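Local coordinates for FKBO (Streptomyces hygroscopicus, PDB 4BPS), which hydrolyses chorismate to pyruvate and a dihydroxycyclohexadiene carboxylic acid, a step in the biosynthesis of the immunosuppressants FK506 and FK520, at residues 110-120 / 157-168. Numbering follows the deposited sequence.
Sequences RYADATAALYT and DFCVGRAQALDE. With 3EB (3-(2-carboxyethyl)benzoic acid), chain B.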
ATOM      1  N   ARG A 110      16.028 -14.738  -6.087  1.00  7.93           N
ATOM      2  CA  ARG A 110      16.696 -13.729  -5.267  1.00  8.84           C
ATOM      3  C   ARG A 110      16.056 -12.377  -5.562  1.00  7.87           C
ATOM      4  O   ARG A 110      15.802 -12.089  -6.739  1.00  9.58           O
ATOM      5  CB  ARG A 110      18.219 -13.653  -5.627  1.00 11.20           C
ATOM      6  CG  ARG A 110      18.998 -14.955  -5.455  1.00 11.95           C
ATOM      7  CD  ARG A 110      20.509 -14.761  -5.643  1.00 11.73           C
ATOM      8  NE  ARG A 110      21.299 -15.991  -5.486  1.00 12.89           N
ATOM      9  CZ  ARG A 110      21.703 -16.783  -6.483  1.00 14.34           C
ATOM     10  NH1 ARG A 110      22.417 -17.867  -6.216  1.00 14.75           N
ATOM     11  NH2 ARG A 110      21.406 -16.514  -7.754  1.00 16.34           N
ATOM     12  N   TYR A 111      15.839 -11.528  -4.553  1.00  6.09           N
ATOM     13  CA  TYR A 111      15.146 -10.263  -4.786  1.00  5.57           C
ATOM     14  C   TYR A 111      15.836  -9.031  -4.253  1.00  5.26           C
ATOM     15  O   TYR A 111      15.463  -7.929  -4.684  1.00  6.09           O
ATOM     16  CB  TYR A 111      13.737 -10.304  -4.184  1.00  5.76           C
ATOM     17  CG  TYR A 111      12.800 -11.246  -4.870  1.00  5.68           C
ATOM     18  CD1 TYR A 111      12.316 -10.963  -6.146  1.00  6.09           C
ATOM     19  CD2 TYR A 111      12.395 -12.423  -4.253  1.00  5.86           C
ATOM     20  CE1 TYR A 111      11.453 -11.810  -6.783  1.00  6.32           C
ATOM     21  CE2 TYR A 111      11.512 -13.289  -4.894  1.00  6.48           C
ATOM     22  CZ  TYR A 111      11.042 -12.964  -6.165  1.00  6.03           C
ATOM     23  OH  TYR A 111      10.158 -13.784  -6.844  1.00  6.41           O
ATOM     24  N   ALA A 112      16.805  -9.123  -3.337  1.00  5.66           N
ATOM     25  CA  ALA A 112      17.321  -7.887  -2.734  1.00  6.23           C
ATOM     26  C   ALA A 112      17.916  -6.929  -3.761  1.00  6.01           C
ATOM     27  O   ALA A 112      17.618  -5.735  -3.747  1.00  6.08           O
ATOM     28  CB  ALA A 112      18.349  -8.182  -1.644  1.00  6.89           C
ATOM     29  N   ASP A 113      18.807  -7.424  -4.619  1.00  5.95           N
ATOM     30  CA  ASP A 113      19.459  -6.539  -5.572  1.00  6.37           C
ATOM     31  C   ASP A 113      18.430  -5.916  -6.527  1.00  5.89           C
ATOM     32  O   ASP A 113      18.474  -4.719  -6.825  1.00  5.95           O
ATOM     33  CB  ASP A 113      20.524  -7.296  -6.356  1.00  8.03           C
ATOM     34  CG  ASP A 113      21.646  -7.805  -5.469  1.00 11.23           C
ATOM     35  OD1 ASP A 113      22.029  -7.114  -4.498  1.00 11.07           O
ATOM     36  OD2 ASP A 113      22.172  -8.894  -5.746  1.00 15.52           O
ATOM     37  N   ALA A 114      17.486  -6.713  -6.997  1.00  6.15           N
ATOM     38  CA  ALA A 114      16.468  -6.210  -7.919  1.00  6.24           C
ATOM     39  C   ALA A 114      15.531  -5.210  -7.238  1.00  5.83           C
ATOM     40  O   ALA A 114      15.088  -4.245  -7.870  1.00  5.85           O
ATOM     41  CB  ALA A 114      15.668  -7.370  -8.475  1.00  7.79           C
ATOM     42  N   THR A 115      15.253  -5.435  -5.957  1.00  5.32           N
ATOM     43  CA  THR A 115      14.389  -4.534  -5.192  1.00  5.42           C
ATOM     44  C   THR A 115      15.114  -3.208  -4.939  1.00  5.24           C
ATOM     45  O   THR A 115      14.512  -2.130  -5.016  1.00  5.41           O
ATOM     46  CB  THR A 115      13.968  -5.174  -3.869  1.00  6.05           C
ATOM     47  OG1 THR A 115      13.200  -6.350  -4.144  1.00  6.37           O
ATOM     48  CG2 THR A 115      13.113  -4.244  -3.027  1.00  6.58           C
ATOM     49  N   ALA A 116      16.403  -3.273  -4.626  1.00  5.35           N
ATOM     50  CA  ALA A 116      17.171  -2.055  -4.423  1.00  5.79           C
ATOM     51  C   ALA A 116      17.197  -1.239  -5.714  1.00  5.24           C
ATOM     52  O   ALA A 116      17.085  -0.005  -5.696  1.00  5.51           O
ATOM     53  CB  ALA A 116      18.597  -2.363  -3.956  1.00  6.30           C
ATOM     54  N   ALA A 117      17.338  -1.922  -6.855  1.00  5.70           N
ATOM     55  CA  ALA A 117      17.358  -1.228  -8.137  1.00  6.20           C
ATOM     56  C   ALA A 117      15.989  -0.601  -8.457  1.00  6.05           C
ATOM     57  O   ALA A 117      15.908   0.528  -8.928  1.00  6.03           O
ATOM     58  CB  ALA A 117      17.807  -2.165  -9.248  1.00  7.38           C
ATOM     59  N   LEU A 118      14.919  -1.339  -8.185  1.00  6.00           N
ATOM     60  CA  LEU A 118      13.574  -0.860  -8.420  1.00  6.37           C
ATOM     61  C   LEU A 118      13.310   0.382  -7.574  1.00  5.92           C
ATOM     62  O   LEU A 118      12.862   1.410  -8.094  1.00  5.95           O
ATOM     63  CB  LEU A 118      12.603  -2.008  -8.092  1.00  7.72           C
ATOM     64  CG  LEU A 118      11.124  -1.712  -8.282  1.00  8.50           C
ATOM     65  CD1 LEU A 118      10.348  -3.000  -8.575  1.00  9.52           C
ATOM     66  CD2 LEU A 118      10.551  -1.018  -7.048  1.00  8.51           C
ATOM     67  N   TYR A 119      13.608   0.315  -6.279  1.00  5.58           N
ATOM     68  CA  TYR A 119      13.389   1.483  -5.428  1.00  5.68           C
ATOM     69  C   TYR A 119      14.311   2.643  -5.801  1.00  5.74           C
ATOM     70  O   TYR A 119      13.897   3.790  -5.760  1.00  5.87           O
ATOM     71  CB  TYR A 119      13.504   1.126  -3.928  1.00  6.26           C
ATOM     72  CG  TYR A 119      12.150   0.818  -3.324  1.00  6.69           C
ATOM     73  CD1 TYR A 119      11.372   1.833  -2.809  1.00  7.95           C
ATOM     74  CD2 TYR A 119      11.638  -0.470  -3.322  1.00  6.77           C
ATOM     75  CE1 TYR A 119      10.094   1.591  -2.314  1.00  8.32           C
ATOM     76  CE2 TYR A 119      10.360  -0.719  -2.838  1.00  7.13           C
ATOM     77  CZ  TYR A 119       9.596   0.313  -2.321  1.00  7.10           C
ATOM     78  OH  TYR A 119       8.315   0.096  -1.848  1.00  7.53           O
ATOM     79  N   THR A 120      15.555   2.347  -6.188  1.00  5.73           N
ATOM     80  CA  THR A 120      16.426   3.411  -6.699  1.00  5.95           C
ATOM     81  C   THR A 120      15.751   4.136  -7.856  1.00  5.75           C
ATOM     82  O   THR A 120      15.767   5.360  -7.941  1.00  6.00           O
ATOM     83  CB  THR A 120      17.771   2.851  -7.146  1.00  6.91           C
ATOM     84  OG1 THR A 120      18.537   2.440  -6.003  1.00  7.34           O
ATOM     85  CG2 THR A 120      18.583   3.903  -7.909  1.00  7.45           C
ATOM     86  N   ASP A 157      14.407 -10.684   2.399  1.00  5.45           N
ATOM     87  CA  ASP A 157      15.210 -10.361   1.212  1.00  5.55           C
ATOM     88  C   ASP A 157      14.712  -9.046   0.590  1.00  5.33           C
ATOM     89  O   ASP A 157      15.492  -8.130   0.284  1.00  5.76           O
ATOM     90  CB  ASP A 157      15.026 -11.559   0.271  1.00  5.76           C
ATOM     91  CG  ASP A 157      15.901 -11.551  -0.977  1.00  6.33           C
ATOM     92  OD1 ASP A 157      17.002 -10.952  -0.999  1.00  7.16           O
ATOM     93  OD2 ASP A 157      15.459 -12.233  -1.921  1.00  6.38           O
ATOM     94  N   PHE A 158      13.388  -8.927   0.447  1.00  5.04           N
ATOM     95  CA  PHE A 158      12.764  -7.684  -0.001  1.00  5.10           C
ATOM     96  C   PHE A 158      13.134  -6.511   0.925  1.00  4.89           C
ATOM     97  O   PHE A 158      13.478  -5.427   0.449  1.00  5.46           O
ATOM     98  CB  PHE A 158      11.239  -7.897  -0.063  1.00  5.19           C
ATOM     99  CG  PHE A 158      10.453  -6.615  -0.025  1.00  4.92           C
ATOM    100  CD1 PHE A 158      10.380  -5.784  -1.145  1.00  5.42           C
ATOM    101  CD2 PHE A 158       9.814  -6.212   1.135  1.00  5.90           C
ATOM    102  CE1 PHE A 158       9.700  -4.577  -1.099  1.00  5.80           C
ATOM    103  CE2 PHE A 158       9.117  -5.008   1.175  1.00  6.18           C
ATOM    104  CZ  PHE A 158       9.075  -4.191   0.062  1.00  6.12           C
ATOM    105  N   CYS A 159      13.050  -6.715   2.244  1.00  5.08           N
ATOM    106  CA  CYS A 159      13.384  -5.635   3.163  1.00  4.94           C
ATOM    107  C   CYS A 159      14.838  -5.196   3.021  1.00  4.91           C
ATOM    108  O   CYS A 159      15.130  -4.003   3.161  1.00  5.46           O
ATOM    109  CB  CYS A 159      13.108  -6.041   4.619  1.00  5.38           C
ATOM    110  SG  CYS A 159      11.344  -5.978   5.096  1.00  5.82           S
ATOM    111  N   VAL A 160      15.764  -6.147   2.817  1.00  4.96           N
ATOM    112  CA  VAL A 160      17.163  -5.792   2.587  1.00  5.60           C
ATOM    113  C   VAL A 160      17.257  -4.851   1.376  1.00  5.53           C
ATOM    114  O   VAL A 160      17.928  -3.810   1.428  1.00  6.36           O
ATOM    115  CB  VAL A 160      18.033  -7.051   2.363  1.00  7.12           C
ATOM    116  CG1 VAL A 160      19.418  -6.679   1.842  1.00  8.24           C
ATOM    117  CG2 VAL A 160      18.148  -7.859   3.660  1.00  7.50           C
ATOM    118  N   GLY A 161      16.617  -5.224   0.271  1.00  5.31           N
ATOM    119  CA  GLY A 161      16.688  -4.402  -0.922  1.00  5.95           C
ATOM    120  C   GLY A 161      16.095  -3.010  -0.768  1.00  5.55           C
ATOM    121  O   GLY A 161      16.669  -2.014  -1.214  1.00  5.43           O
ATOM    122  N   ARG A 162      14.924  -2.934  -0.141  1.00  5.13           N
ATOM    123  CA  ARG A 162      14.324  -1.630   0.097  1.00  5.43           C
ATOM    124  C   ARG A 162      15.244  -0.754   0.950  1.00  5.77           C
ATOM    125  O   ARG A 162      15.490   0.399   0.630  1.00  5.65           O
ATOM    126  CB  ARG A 162      12.948  -1.814   0.727  1.00  5.56           C
ATOM    127  CG  ARG A 162      12.304  -0.510   1.163  1.00  5.78           C
ATOM    128  CD  ARG A 162      10.830  -0.672   1.574  1.00  5.99           C
ATOM    129  NE  ARG A 162      10.681  -1.600   2.710  1.00  5.38           N
ATOM    130  CZ  ARG A 162       9.508  -2.031   3.170  1.00  5.16           C
ATOM    131  NH1 ARG A 162       8.352  -1.617   2.620  1.00  4.99           N
ATOM    132  NH2 ARG A 162       9.482  -2.901   4.180  1.00  5.25           N
ATOM    133  N   ALA A 163      15.772  -1.324   2.032  1.00  5.94           N
ATOM    134  CA  ALA A 163      16.645  -0.584   2.930  1.00  6.66           C
ATOM    135  C   ALA A 163      17.890  -0.110   2.182  1.00  6.40           C
ATOM    136  O   ALA A 163      18.354   1.023   2.392  1.00  6.46           O
ATOM    137  CB  ALA A 163      17.015  -1.438   4.145  1.00  8.23           C
ATOM    138  N   GLN A 164      18.461  -0.973   1.348  1.00  6.17           N
ATOM    139  CA  GLN A 164      19.646  -0.603   0.573  1.00  6.33           C
ATOM    140  C   GLN A 164      19.359   0.581  -0.346  1.00  6.10           C
ATOM    141  O   GLN A 164      20.201   1.483  -0.480  1.00  6.70           O
ATOM    142  CB  GLN A 164      20.166  -1.803  -0.226  1.00  7.06           C
ATOM    143  CG  GLN A 164      21.454  -1.532  -0.987  1.00  8.54           C
ATOM    144  CD  GLN A 164      21.886  -2.733  -1.778  1.00  8.69           C
ATOM    145  OE1 GLN A 164      21.950  -3.837  -1.232  1.00 10.48           O
ATOM    146  NE2 GLN A 164      22.190  -2.540  -3.066  1.00  8.22           N
ATOM    147  N   ALA A 165      18.187   0.590  -0.977  1.00  5.75           N
ATOM    148  CA  ALA A 165      17.831   1.698  -1.857  1.00  5.70           C
ATOM    149  C   ALA A 165      17.742   3.019  -1.083  1.00  5.87           C
ATOM    150  O   ALA A 165      18.118   4.059  -1.618  1.00  6.44           O
ATOM    151  CB  ALA A 165      16.538   1.437  -2.589  1.00  6.62           C
ATOM    152  N   LEU A 166      17.232   2.996   0.150  1.00  6.43           N
ATOM    153  CA  LEU A 166      17.190   4.249   0.891  1.00  7.19           C
ATOM    154  C   LEU A 166      18.606   4.777   1.097  1.00  8.18           C
ATOM    155  O   LEU A 166      18.862   5.971   0.941  1.00  9.46           O
ATOM    156  CB  LEU A 166      16.480   4.123   2.244  1.00  7.46           C
ATOM    157  CG  LEU A 166      14.952   4.295   2.255  1.00  7.99           C
ATOM    158  CD1 LEU A 166      14.203   3.102   1.692  1.00  7.93           C
ATOM    159  CD2 LEU A 166      14.478   4.573   3.682  1.00  8.45           C
ATOM    160  N   ASP A 167      19.539   3.898   1.441  1.00  8.85           N
ATOM    161  CA  ASP A 167      20.921   4.356   1.589  1.00 10.75           C
ATOM    162  C   ASP A 167      21.511   4.863   0.276  1.00 10.19           C
ATOM    163  O   ASP A 167      22.241   5.848   0.260  1.00 11.15           O
ATOM    164  CB  ASP A 167      21.792   3.222   2.117  1.00 15.32           C
ATOM    165  CG  ASP A 167      21.432   2.823   3.525  1.00 21.73           C
ATOM    166  OD1 ASP A 167      20.815   3.645   4.245  1.00 24.40           O
ATOM    167  OD2 ASP A 167      21.760   1.680   3.913  1.00 24.20           O
ATOM    168  N   GLU A 168      21.225   4.172  -0.820  1.00  8.76           N
ATOM    169  CA  GLU A 168      21.708   4.581  -2.137  1.00  8.52           C
ATOM    170  C   GLU A 168      21.180   5.939  -2.566  1.00  8.90           C
ATOM    171  O   GLU A 168      21.797   6.615  -3.378  1.00 10.33           O
ATOM    172  CB  GLU A 168      21.319   3.512  -3.163  1.00  8.88           C
ATOM    173  CG  GLU A 168      22.200   2.304  -3.051  1.00  8.67           C
ATOM    174  CD  GLU A 168      21.673   1.056  -3.750  1.00  8.03           C
ATOM    175  OE1 GLU A 168      20.485   1.020  -4.161  1.00  8.29           O
ATOM    176  OE2 GLU A 168      22.485   0.113  -3.913  1.00  8.71           O
TER
HETATM  177  C   3EB B1345       3.766  -4.745  10.359  1.00  5.35           C
HETATM  178  O   3EB B1345       4.999  -4.825  10.400  1.00  5.73           O
HETATM  179  CA  3EB B1345       2.935  -5.676   9.521  1.00  5.53           C
HETATM  180  OAB 3EB B1345       6.955  -4.073   4.668  1.00  5.47           O
HETATM  181  OAD 3EB B1345       5.868  -2.484   3.566  1.00  5.49           O
HETATM  182  CAE 3EB B1345       2.638  -3.698   7.224  1.00  5.28           C
HETATM  183  CAF 3EB B1345       2.709  -2.628   6.339  1.00  4.97           C
HETATM  184  CAG 3EB B1345       3.619  -4.690   7.216  1.00  4.77           C
HETATM  185  CAH 3EB B1345       3.749  -2.538   5.429  1.00  5.00           C
HETATM  186  CAL 3EB B1345       5.934  -3.378   4.492  1.00  5.09           C
HETATM  187  CAM 3EB B1345       4.671  -4.573   6.305  1.00  4.86           C
HETATM  188  CAN 3EB B1345       4.757  -3.496   5.423  1.00  5.07           C
HETATM  189  OXT 3EB B1345       3.105  -3.900  11.075  1.00  5.69           O
HETATM  190  C2  3EB B1345       3.549  -5.907   8.125  1.00  5.40           C
HETATM  191  O   HOH W   1      22.670  -4.547  -5.173  1.00  9.69           O
HETATM  192  O   HOH W   2      21.568  -6.502  -1.985  1.00 22.84           O
HETATM  193  O   HOH W   3       7.434   0.536   0.648  1.00  5.67           O
HETATM  194  O   HOH W   4      18.395   4.749  -4.376  1.00  8.39           O
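The carboxylate of Asp-157 reaches across to the start of helix 112-129 and meets two successive backbone amides. Asp-157 OD2 accepts from Tyr-111 N at 2.8 Å, on its syn side but tilted out of the carboxylate plane, and OD1 takes a weak, bent bond from Ala-112 N. With CG anti to the backbone N (chi1 -173°), the carboxylate is directed at these amides; Asn-148 ND2 also binds OD2. The two N-H groups at this helix start, of the N-cap residue Tyr-111 and of Ala-112, would probably stabilise the negative charge.

Beyond this anchor the helices pack through small residues; the axes of segments 112-120 and 157-168 approach to 7.1 Å and cross at -40°. Gly-161 lets the backbones touch: Ala-112 O lies 3.3 Å from Gly-161 CA, and a CA-H...O contact joins Ala-116 CA to Gly-161 O at 3.2 Å. Ala-116 is a knob in the hole formed by Gly-161, Gln-164, Ala-165 and Glu-168, while CB of Ala-165 presses against CB of Tyr-119. Deeper in, Thr-115 CG2 rests 3.7 Å from Phe-158 CD1.

Water joins the polar rims: two molecules link Asp-113 OD1 to the amide of Gln-164, and another bridges Thr-120 OG1 and Ala-165 O.

Towards the active site, Arg-162 CD lies over one face of the Tyr-119 ring. A bend at chi3 (60°) turns the guanidinium to the bound 3-(2-carboxyethyl)benzoic acid, where NH1 and NH2 grip OAD and OAB in a two-pronged bond, each 2.8 Å. Phe-158 CE2 sits 3.5 Å above the guanidinium plane, over its centre, and probably helps to fix its orientation, and a water ties NH1 to Tyr-119 OH, itself bonded to Asn-139. Tyr-155, Tyr-215 and Arg-228 also bind the ligand.

Both helices lie against the mixed sheet of the YjgF-like fold: Thr-115 and Tyr-119 touch strand 189-196, and Tyr-119, Phe-158 and Arg-162 touch strand 133-142.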